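Local structure of Fe(2+) transporter FeoB (Escherichia coli, 3I8S) at residues A[6-11]-A[18-23]; A[55-60]-A[78-83]; A[105-110]-A[205-210]; A[190-195]-A[199-204]. The protein transports ferrous iron across the inner membrane, probably coupling GTP binding to uptake, this chain being its cytosolic GTPase and helical part. All blocks are in the same frame, centred on the assembly; numbering follows the deposited sequence. Where two conformers were deposited one is given.

Contact 1 of 4, residues A[6-11]-A[18-23]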
# COMPACT_ATOMS: atom_id res chain seq x y z
N ILE A 6 -11.96 -4.79 -5.31
CA ILE A 6 -10.63 -5.00 -4.74
C ILE A 6 -9.52 -4.56 -5.71
O ILE A 6 -9.51 -4.95 -6.90
CB ILE A 6 -10.43 -6.46 -4.34
CG1 ILE A 6 -11.53 -6.94 -3.43
CG2 ILE A 6 -9.01 -6.61 -3.73
CD1 ILE A 6 -11.35 -8.31 -2.95
N GLY A 7 -8.60 -3.72 -5.20
CA GLY A 7 -7.41 -3.31 -5.94
C GLY A 7 -6.29 -4.30 -5.65
O GLY A 7 -6.01 -4.57 -4.45
N LEU A 8 -5.65 -4.82 -6.69
CA LEU A 8 -4.47 -5.67 -6.53
C LEU A 8 -3.18 -4.89 -6.80
O LEU A 8 -2.97 -4.28 -7.86
CB LEU A 8 -4.61 -6.89 -7.40
CG LEU A 8 -3.60 -7.99 -7.22
CD1 LEU A 8 -3.81 -8.70 -5.85
CD2 LEU A 8 -3.63 -8.91 -8.47
N ILE A 9 -2.32 -4.82 -5.79
CA ILE A 9 -1.20 -3.91 -5.85
C ILE A 9 0.03 -4.56 -5.24
O ILE A 9 -0.07 -5.26 -4.22
CB ILE A 9 -1.47 -2.58 -5.09
CG1 ILE A 9 -0.36 -1.56 -5.52
CG2 ILE A 9 -1.68 -2.88 -3.60
CD1 ILE A 9 -0.61 -0.09 -5.17
N GLY A 10 1.16 -4.33 -5.89
CA GLY A 10 2.42 -4.80 -5.42
C GLY A 10 3.55 -4.27 -6.24
O GLY A 10 3.35 -3.57 -7.22
N ASN A 11 4.76 -4.69 -5.88
CA ASN A 11 5.93 -4.30 -6.60
C ASN A 11 5.98 -5.06 -7.95
O ASN A 11 5.29 -6.06 -8.14
CB ASN A 11 7.20 -4.64 -5.81
CG ASN A 11 7.47 -3.65 -4.62
OD1 ASN A 11 6.58 -3.20 -3.89
ND2 ASN A 11 8.70 -3.32 -4.47
N THR A 18 0.50 -13.45 -11.59
CA THR A 18 0.08 -14.85 -11.52
C THR A 18 -1.12 -15.00 -10.57
O THR A 18 -2.04 -15.78 -10.89
CB THR A 18 1.20 -15.78 -11.09
OG1 THR A 18 1.69 -15.35 -9.82
CG2 THR A 18 2.33 -15.78 -12.16
N LEU A 19 -1.13 -14.25 -9.46
CA LEU A 19 -2.26 -14.26 -8.52
C LEU A 19 -3.54 -13.77 -9.22
O LEU A 19 -4.61 -14.35 -9.08
CB LEU A 19 -2.00 -13.46 -7.24
CG LEU A 19 -3.14 -13.48 -6.19
CD1 LEU A 19 -3.61 -14.97 -5.89
CD2 LEU A 19 -2.72 -12.72 -4.91
N PHE A 20 -3.40 -12.69 -9.96
CA PHE A 20 -4.52 -12.13 -10.73
C PHE A 20 -5.11 -13.21 -11.63
O PHE A 20 -6.32 -13.43 -11.62
CB PHE A 20 -4.06 -10.94 -11.59
CG PHE A 20 -5.17 -10.33 -12.36
CD1 PHE A 20 -6.09 -9.49 -11.73
CD2 PHE A 20 -5.36 -10.65 -13.68
CE1 PHE A 20 -7.14 -8.94 -12.42
CE2 PHE A 20 -6.44 -10.09 -14.40
CZ PHE A 20 -7.34 -9.23 -13.74
N ASN A 21 -4.24 -13.86 -12.40
CA ASN A 21 -4.66 -14.88 -13.34
C ASN A 21 -5.29 -16.10 -12.64
O ASN A 21 -6.28 -16.66 -13.12
CB ASN A 21 -3.48 -15.29 -14.21
CG ASN A 21 -3.15 -14.25 -15.23
OD1 ASN A 21 -4.01 -13.45 -15.61
ND2 ASN A 21 -1.89 -14.25 -15.71
N GLN A 22 -4.74 -16.47 -11.50
CA GLN A 22 -5.26 -17.59 -10.72
C GLN A 22 -6.65 -17.30 -10.18
O GLN A 22 -7.52 -18.17 -10.19
CB GLN A 22 -4.33 -17.88 -9.55
CG GLN A 22 -3.08 -18.59 -9.99
CD GLN A 22 -2.06 -18.77 -8.90
OE1 GLN A 22 -2.13 -18.15 -7.83
NE2 GLN A 22 -1.07 -19.59 -9.17
N LEU A 23 -6.88 -16.08 -9.73
CA LEU A 23 -8.16 -15.71 -9.11
C LEU A 23 -9.27 -15.57 -10.15
O LEU A 23 -10.39 -16.01 -9.95
CB LEU A 23 -7.99 -14.42 -8.34
CG LEU A 23 -7.30 -14.59 -6.98
CD1 LEU A 23 -7.00 -13.22 -6.41
CD2 LEU A 23 -8.21 -15.40 -6.06

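Contact 2 of 4, residues A[55-60]-A[78-83]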
# COMPACT_ATOMS: atom_id res chain seq x y z
N VAL A 55 -9.27 -5.38 -9.73
CA VAL A 55 -8.60 -4.44 -10.60
C VAL A 55 -7.10 -4.57 -10.40
O VAL A 55 -6.57 -4.37 -9.28
CB VAL A 55 -9.07 -2.97 -10.31
CG1 VAL A 55 -8.33 -2.01 -11.24
CG2 VAL A 55 -10.58 -2.85 -10.44
N ASP A 56 -6.41 -4.95 -11.45
CA ASP A 56 -4.97 -5.20 -11.36
C ASP A 56 -4.24 -3.87 -11.51
O ASP A 56 -4.28 -3.28 -12.59
CB ASP A 56 -4.54 -6.13 -12.48
CG ASP A 56 -3.03 -6.47 -12.43
OD1 ASP A 56 -2.43 -6.52 -11.35
OD2 ASP A 56 -2.50 -6.71 -13.50
N LEU A 57 -3.54 -3.42 -10.50
CA LEU A 57 -2.87 -2.12 -10.63
C LEU A 57 -1.42 -2.30 -11.13
O LEU A 57 -0.79 -3.33 -10.87
CB LEU A 57 -2.90 -1.40 -9.29
CG LEU A 57 -4.26 -1.16 -8.64
CD1 LEU A 57 -4.09 -0.37 -7.37
CD2 LEU A 57 -5.21 -0.49 -9.66
N PRO A 58 -0.88 -1.31 -11.87
CA PRO A 58 0.48 -1.48 -12.39
C PRO A 58 1.45 -1.67 -11.24
O PRO A 58 1.23 -1.14 -10.16
CB PRO A 58 0.76 -0.17 -13.14
CG PRO A 58 -0.56 0.38 -13.43
CD PRO A 58 -1.45 -0.02 -12.29
N GLY A 59 2.47 -2.48 -11.44
CA GLY A 59 3.47 -2.74 -10.40
C GLY A 59 4.18 -1.46 -10.04
O GLY A 59 4.49 -0.65 -10.92
N THR A 60 4.46 -1.28 -8.75
CA THR A 60 5.09 -0.08 -8.25
C THR A 60 5.83 -0.33 -6.91
O THR A 60 5.40 -1.16 -6.13
CB THR A 60 4.07 1.11 -8.11
OG1 THR A 60 4.79 2.32 -7.91
CG2 THR A 60 3.06 0.90 -6.96
N CYS A 78 -1.40 5.20 -7.42
CA CYS A 78 -1.78 6.19 -6.45
C CYS A 78 -3.17 6.83 -6.72
O CYS A 78 -4.00 6.99 -5.85
CB CYS A 78 -0.71 7.28 -6.44
SG CYS A 78 -0.93 8.46 -5.15
N HIS A 79 -3.41 7.19 -7.97
CA HIS A 79 -4.64 7.85 -8.32
C HIS A 79 -5.82 6.90 -8.06
O HIS A 79 -6.83 7.29 -7.51
CB HIS A 79 -4.57 8.25 -9.78
CG HIS A 79 -5.85 8.78 -10.33
ND1 HIS A 79 -6.79 7.97 -10.92
CD2 HIS A 79 -6.38 10.01 -10.30
CE1 HIS A 79 -7.81 8.70 -11.29
NE2 HIS A 79 -7.59 9.94 -10.93
N TYR A 80 -5.69 5.64 -8.44
CA TYR A 80 -6.77 4.67 -8.17
C TYR A 80 -7.03 4.52 -6.67
O TYR A 80 -8.15 4.57 -6.19
CB TYR A 80 -6.42 3.31 -8.73
CG TYR A 80 -7.55 2.33 -8.58
CD1 TYR A 80 -8.62 2.35 -9.47
CD2 TYR A 80 -7.56 1.42 -7.53
CE1 TYR A 80 -9.70 1.46 -9.31
CE2 TYR A 80 -8.60 0.52 -7.36
CZ TYR A 80 -9.65 0.53 -8.28
OH TYR A 80 -10.73 -0.33 -8.06
N ILE A 81 -5.95 4.39 -5.94
CA ILE A 81 -6.05 4.12 -4.50
C ILE A 81 -6.76 5.31 -3.82
O ILE A 81 -7.64 5.12 -2.97
CB ILE A 81 -4.63 3.70 -3.94
CG1 ILE A 81 -4.01 2.49 -4.72
CG2 ILE A 81 -4.64 3.44 -2.43
CD1 ILE A 81 -4.47 1.09 -4.32
N LEU A 82 -6.45 6.56 -4.23
CA LEU A 82 -7.08 7.77 -3.67
C LEU A 82 -8.50 8.04 -4.19
O LEU A 82 -9.21 8.87 -3.67
CB LEU A 82 -6.24 9.01 -3.97
CG LEU A 82 -4.88 9.19 -3.30
CD1 LEU A 82 -3.93 8.08 -3.60
CD2 LEU A 82 -4.29 10.52 -3.74
N SER A 83 -8.90 7.33 -5.24
CA SER A 83 -10.19 7.55 -5.88
C SER A 83 -11.33 7.05 -5.01
O SER A 83 -12.45 7.55 -5.14
CB SER A 83 -10.27 6.82 -7.23
OG SER A 83 -10.47 5.44 -7.03

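Contact 3 of 4, residues A[105-110]-A[205-210]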
# COMPACT_ATOMS: atom_id res chain seq x y z
N THR A 105 3.64 -1.27 1.14
CA THR A 105 2.71 -1.67 2.17
C THR A 105 2.47 -0.57 3.22
O THR A 105 1.31 -0.25 3.55
CB THR A 105 3.19 -2.96 2.86
OG1 THR A 105 3.69 -3.92 1.90
CG2 THR A 105 2.04 -3.54 3.67
N LEU A 106 3.54 -0.01 3.74
CA LEU A 106 3.42 1.04 4.75
C LEU A 106 2.68 2.24 4.21
O LEU A 106 1.92 2.85 4.91
CB LEU A 106 4.73 1.44 5.36
CG LEU A 106 5.01 0.72 6.71
CD1 LEU A 106 4.90 -0.76 6.60
CD2 LEU A 106 6.40 1.16 7.29
N GLN A 107 2.90 2.59 2.93
CA GLN A 107 2.16 3.71 2.34
C GLN A 107 0.67 3.43 2.32
O GLN A 107 -0.12 4.31 2.64
CB GLN A 107 2.66 4.03 0.92
CG GLN A 107 4.12 4.46 0.87
CD GLN A 107 4.35 5.79 0.11
OE1 GLN A 107 4.47 5.81 -1.13
NE2 GLN A 107 4.41 6.89 0.86
N LEU A 108 0.28 2.22 1.93
CA LEU A 108 -1.13 1.81 1.88
C LEU A 108 -1.75 1.88 3.26
O LEU A 108 -2.84 2.41 3.42
CB LEU A 108 -1.32 0.39 1.35
CG LEU A 108 -0.75 0.14 -0.02
CD1 LEU A 108 -0.89 -1.31 -0.28
CD2 LEU A 108 -1.49 1.02 -1.02
N LEU A 109 -1.03 1.39 4.26
CA LEU A 109 -1.53 1.36 5.64
C LEU A 109 -1.68 2.78 6.21
O LEU A 109 -2.63 3.07 6.94
CB LEU A 109 -0.56 0.50 6.48
CG LEU A 109 -0.56 -0.99 6.12
CD1 LEU A 109 0.56 -1.74 6.88
CD2 LEU A 109 -1.91 -1.59 6.37
N GLU A 110 -0.75 3.65 5.88
CA GLU A 110 -0.83 5.05 6.31
C GLU A 110 -2.02 5.80 5.70
O GLU A 110 -2.56 6.73 6.34
CB GLU A 110 0.45 5.79 5.99
CG GLU A 110 1.61 5.41 6.82
CD GLU A 110 2.68 6.45 6.78
OE1 GLU A 110 3.26 6.72 5.69
OE2 GLU A 110 2.92 7.04 7.83
N GLY A 205 -0.47 15.66 3.24
CA GLY A 205 0.38 16.67 3.87
C GLY A 205 1.83 16.26 3.94
O GLY A 205 2.74 17.04 3.58
N LEU A 206 2.05 15.03 4.43
CA LEU A 206 3.42 14.50 4.58
C LEU A 206 4.07 14.28 3.21
O LEU A 206 5.24 14.59 3.02
CB LEU A 206 3.39 13.19 5.36
CG LEU A 206 3.54 13.24 6.88
CD1 LEU A 206 3.76 11.82 7.40
CD2 LEU A 206 4.70 14.16 7.32
N GLN A 207 3.29 13.81 2.22
CA GLN A 207 3.83 13.64 0.88
C GLN A 207 4.28 14.98 0.31
O GLN A 207 5.33 15.06 -0.36
CB GLN A 207 2.81 12.97 -0.04
CG GLN A 207 2.50 11.57 0.38
CD GLN A 207 3.69 10.69 0.16
OE1 GLN A 207 4.22 10.11 1.08
NE2 GLN A 207 4.12 10.58 -1.11
N MET A 208 3.51 16.03 0.56
CA MET A 208 3.86 17.35 0.01
C MET A 208 5.15 17.88 0.67
O MET A 208 6.01 18.46 0.01
CB MET A 208 2.72 18.35 0.25
CG MET A 208 1.43 18.10 -0.53
SD MET A 208 0.14 19.23 0.04
CE MET A 208 0.81 20.76 -0.53
N LEU A 209 5.26 17.69 1.97
CA LEU A 209 6.48 18.07 2.70
C LEU A 209 7.72 17.28 2.22
O LEU A 209 8.82 17.81 2.21
CB LEU A 209 6.29 17.85 4.20
CG LEU A 209 5.20 18.70 4.86
CD1 LEU A 209 4.87 18.21 6.29
CD2 LEU A 209 5.61 20.17 4.86
N GLU A 210 7.52 16.03 1.83
CA GLU A 210 8.57 15.22 1.26
C GLU A 210 9.00 15.70 -0.14
O GLU A 210 10.08 15.34 -0.61
CB GLU A 210 8.18 13.72 1.28
CG GLU A 210 9.38 12.82 1.06
CD GLU A 210 9.03 11.35 1.03
OE1 GLU A 210 7.87 11.01 0.67
OE2 GLU A 210 9.95 10.54 1.38

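Contact 4 of 4, residues A[190-195]-A[199-204]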
# COMPACT_ATOMS: atom_id res chain seq x y z
N LYS A 190 -5.71 20.44 7.38
CA LYS A 190 -6.86 21.24 7.81
C LYS A 190 -7.46 22.10 6.69
O LYS A 190 -8.68 22.35 6.68
CB LYS A 190 -6.48 22.17 8.95
CG LYS A 190 -5.97 21.48 10.21
CD LYS A 190 -5.65 22.52 11.30
CE LYS A 190 -4.45 22.14 12.18
NZ LYS A 190 -3.86 23.39 12.83
N VAL A 191 -6.59 22.54 5.79
CA VAL A 191 -6.92 23.42 4.67
C VAL A 191 -7.45 22.70 3.42
O VAL A 191 -8.08 23.31 2.57
CB VAL A 191 -5.65 24.22 4.27
CG1 VAL A 191 -5.81 24.85 2.91
CG2 VAL A 191 -5.31 25.24 5.36
N MET A 192 -7.17 21.40 3.30
CA MET A 192 -7.48 20.62 2.10
C MET A 192 -9.01 20.40 1.96
O MET A 192 -9.75 20.66 2.91
CB MET A 192 -6.77 19.28 2.15
CG MET A 192 -5.26 19.39 2.23
SD MET A 192 -4.48 17.75 2.13
CE MET A 192 -2.80 18.14 2.61
N PRO A 193 -9.48 19.97 0.76
CA PRO A 193 -10.89 19.61 0.55
C PRO A 193 -11.52 18.71 1.63
O PRO A 193 -11.01 17.61 1.91
CB PRO A 193 -10.88 18.94 -0.83
CG PRO A 193 -9.86 19.74 -1.58
CD PRO A 193 -8.73 19.93 -0.52
N SER A 194 -12.62 19.19 2.22
CA SER A 194 -13.15 18.61 3.46
C SER A 194 -13.66 17.20 3.29
O SER A 194 -13.67 16.41 4.25
CB SER A 194 -14.24 19.51 4.08
OG SER A 194 -15.10 20.04 3.09
N ASP A 195 -14.04 16.86 2.06
CA ASP A 195 -14.64 15.56 1.78
C ASP A 195 -13.62 14.42 1.70
O ASP A 195 -14.00 13.24 1.75
CB ASP A 195 -15.59 15.64 0.57
CG ASP A 195 -14.88 15.82 -0.78
OD1 ASP A 195 -13.79 16.44 -0.84
OD2 ASP A 195 -15.45 15.36 -1.80
N LYS A 199 -7.36 10.88 7.40
CA LYS A 199 -6.12 10.10 7.30
C LYS A 199 -5.44 10.46 5.98
O LYS A 199 -4.21 10.59 5.92
CB LYS A 199 -6.40 8.60 7.30
CG LYS A 199 -6.60 7.94 8.64
CD LYS A 199 -5.93 6.53 8.70
CE LYS A 199 -4.43 6.60 9.10
NZ LYS A 199 -3.74 5.26 9.18
N GLN A 200 -6.24 10.56 4.91
CA GLN A 200 -5.68 10.76 3.58
C GLN A 200 -5.17 12.17 3.42
O GLN A 200 -4.16 12.41 2.78
CB GLN A 200 -6.67 10.37 2.50
CG GLN A 200 -6.94 8.89 2.52
CD GLN A 200 -7.90 8.43 1.45
OE1 GLN A 200 -8.29 9.21 0.58
NE2 GLN A 200 -8.28 7.17 1.50
N ARG A 201 -5.86 13.11 4.04
CA ARG A 201 -5.40 14.49 4.07
C ARG A 201 -4.05 14.59 4.80
O ARG A 201 -3.13 15.24 4.34
CB ARG A 201 -6.46 15.39 4.70
CG ARG A 201 -7.58 15.78 3.68
CD ARG A 201 -8.55 16.80 4.21
NE ARG A 201 -9.50 16.23 5.16
CZ ARG A 201 -9.58 16.57 6.45
NH1 ARG A 201 -8.80 17.49 6.97
NH2 ARG A 201 -10.49 15.99 7.22
N ARG A 202 -3.92 13.89 5.90
CA ARG A 202 -2.67 13.91 6.63
C ARG A 202 -1.50 13.25 5.86
O ARG A 202 -0.37 13.71 5.90
CB ARG A 202 -2.87 13.26 7.99
CG ARG A 202 -3.74 14.13 8.87
CD ARG A 202 -3.94 13.48 10.23
NE ARG A 202 -4.54 14.42 11.18
CZ ARG A 202 -5.00 14.08 12.39
NH1 ARG A 202 -4.98 12.81 12.77
NH2 ARG A 202 -5.49 15.00 13.20
N TRP A 203 -1.81 12.16 5.18
CA TRP A 203 -0.83 11.47 4.33
C TRP A 203 -0.41 12.42 3.20
O TRP A 203 0.77 12.54 2.91
CB TRP A 203 -1.47 10.23 3.75
CG TRP A 203 -0.55 9.41 2.93
CD1 TRP A 203 0.35 8.47 3.39
CD2 TRP A 203 -0.40 9.43 1.51
NE1 TRP A 203 1.04 7.91 2.33
CE2 TRP A 203 0.59 8.47 1.17
CE3 TRP A 203 -1.00 10.17 0.47
CZ2 TRP A 203 0.98 8.24 -0.16
CZ3 TRP A 203 -0.60 9.93 -0.83
CH2 TRP A 203 0.37 8.97 -1.13
N LEU A 204 -1.38 13.04 2.56
CA LEU A 204 -1.09 14.03 1.52
C LEU A 204 -0.18 15.16 2.04
O LEU A 204 0.74 15.58 1.34
CB LEU A 204 -2.36 14.58 0.92
CG LEU A 204 -3.15 13.67 -0.00
CD1 LEU A 204 -4.52 14.30 -0.27
CD2 LEU A 204 -2.42 13.30 -1.32

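Contact 1 of 4, residues A[6-11]-A[18-23]
Leu8 meets Leu19 and Phe20 inside the strand-loop-helix unit of the P-loop (Walker A) motif, the GTP-binding element near the start of this G domain. Strand 4-10 runs in the middle of the sheet, helix 16-24 lies against it, and the loop and the first turn of the helix carry GTP-binding residues. Leu8 points from the strand toward the helix and divides its two methyls between successive helix residues. Its CD2 rests 3.7 Å from Phe20 CB, at the root of that side chain, and reaches the ring at its edge, near the ring plane, 4.1 Å from Phe20 CD1. The face of the phenyl ring is therefore not what Leu8 touches. With CG of Phe20 anti to the backbone N (chi1 -179°), the ring is carried along the sheet to Leu54 and Asp56 of the next strand. The other methyl, Leu8 CD1, approaches Leu19 CD2 more loosely, at 4.3 Å; Leu19 goes on to touch Leu148 and Leu159. Branched leucine suits the strand position because one residue serves two helix neighbours, while the flat, wide phenylalanine spans the two strands. No hydrogen bond joins the segments. Only undirected apolar contact seats the helix here, so the polar chemistry of the motif is left to the loop and the helix start, with Gly10 and Asn11 beginning the nucleotide site.

Contact 2 of 4, residues A[55-60]-A[78-83]
Val55 and Leu57 both lie over the same face of the Tyr80 ring, where the end of strand 51-56 passes into the Asp56-Leu57-Pro58-Gly59 sequence. This is the DxxG (G3) motif of GTPases, probably part of the nucleotide site, and helix 72-83 packs against its start. Two residues apart on an extended chain, Val55 and Leu57 turn to the helix, and Asp56 between them faces elsewhere. Leu57 crosses the tyrosine at about a right angle: its CD2 makes a CH-pi contact, 4.1 Å from the ring centroid and 28° off the normal, displaced toward the root of the ring, with Tyr80 CD2 at 3.7 Å. Valine covers the far end, its CG2 3.5 Å from Tyr80 OH. Extending from the helix with CG anti to the backbone N (chi1 -175°), the ring lies along the strand and can reach both residues, a span that suits a long, flat side chain. Replacing Tyr80 by an alanine is likely to open a gap beneath Val55 and Leu57 and leave the leucine methyl without its aromatic partner. The other branch of Leu57, CD1, turns to Ile81 CD1; their 3.4 Å separation is tight but doubtful, since Ile81 was modelled in two conformers. On the polar side, Leu57 O accepts a hydrogen bond from Lys16 of the P-loop. Within 78-83, Tyr80 O accepts from Ser83 N and also, 2.6 Å away and in the carbonyl plane, from Ser83 OG.

Contact 3 of 4, residues A[105-110]-A[205-210]
The carboxamides of Gln107 and Gln207 meet with their planes turned 59° apart, joining helix 98-111 of the G domain to helix 198-210 of the cytosolic helical domain. For the Gln107 amide the partner is at the edge: Gln207 OE1 lies only 10° out of its plane. For the Gln207 carbonyl the donor comes from above, since Gln107 NE2 stands 49° out of the carbonyl plane and off the lone pairs. The hydrogen bond from Gln107 NE2 to Gln207 OE1 is long, 3.2 Å, and bent, and is somewhat doubtful because Gln107 was modelled in two conformers. Both chains bend at chi2, which brings their ends together although the nearest CA atoms, those of the same two residues, are 10.2 Å apart. Glutamine suits each position because one amide both donates and accepts. Gln207 OE1 also accepts from Arg248, while its NE2 donates to Asp212 and to Thr64. A leucine in place of Gln207 would probably cost Gln107 NE2 this acceptor, deprive Arg248 of a carbonyl partner and loosen a junction between the two domains. Both glutamines are buried, so this network satisfies polar groups that would be costly to leave bare. The far edge of the Gln107 amide is tied as well: its OE1 accepts from the backbone N of Leu63 and is hydrogen-bonded to Thr64 OG1.

Contact 4 of 4, residues A[190-195]-A[199-204]
Met192 and Arg201 make the close part of this helix-loop-helix turn in the cytosolic helical domain, where helix 179-191 gives way to helix 198-210. Met192 is buried and extended beyond CG. Its terminal CE reaches across to Arg201 O, at 3.4 Å, and on to Leu204 CB at 4.0 Å. Nearer its root, Met192 CB lies against the aliphatic part of the arginine, 3.7 Å from Arg201 CD. A long, flexible, unbranched methionine suits this path along the helix surface, and Ala219 and Ala222 border it too. Toward solvent the fit slackens. Pro193 adds mainly its carbonyl, Pro193 O lying 3.5 Å from Arg201 CD, and the side chains of Lys190 and Ser194 point away. Arginine serves both zones: bent at chi3 (-75°), it packs its methylenes on Met192 and turns its guanidinium to backbone carbonyls, NE donating to Ile196 O and NH1 to Ala189 O. These two bonds lie just beyond the segments, and none crosses between them. The turn therefore joins an apolar inner side to a polar, solvent-facing one, where a cation probably offsets the partial negative charge of backbone carbonyls, Ala189 O near the end of the first helix and Ile196 O in the connection.

From the N terminus, contact 1 closes the short P-loop between strand 4-10 and helix 16-24. Contact 2 follows in series, closing a longer excursion that includes the unmodelled residues 66-69. Their strands are neighbours in one sheet, with Leu8 N 2.8 Å from Val55 O, so helices 16-24 and 72-83 are both anchored to adjoining strands. Contact 3 opens next and spans 94 residues to bring the helical domain onto the G domain. Contact 4 lies wholly within that span and shares helix 198-210 with it. Packing of Cys78 on Trp203, and of Leu82 on Leu204 in the conformer given, also brings contact 2 against contact 4, a further link between the domains.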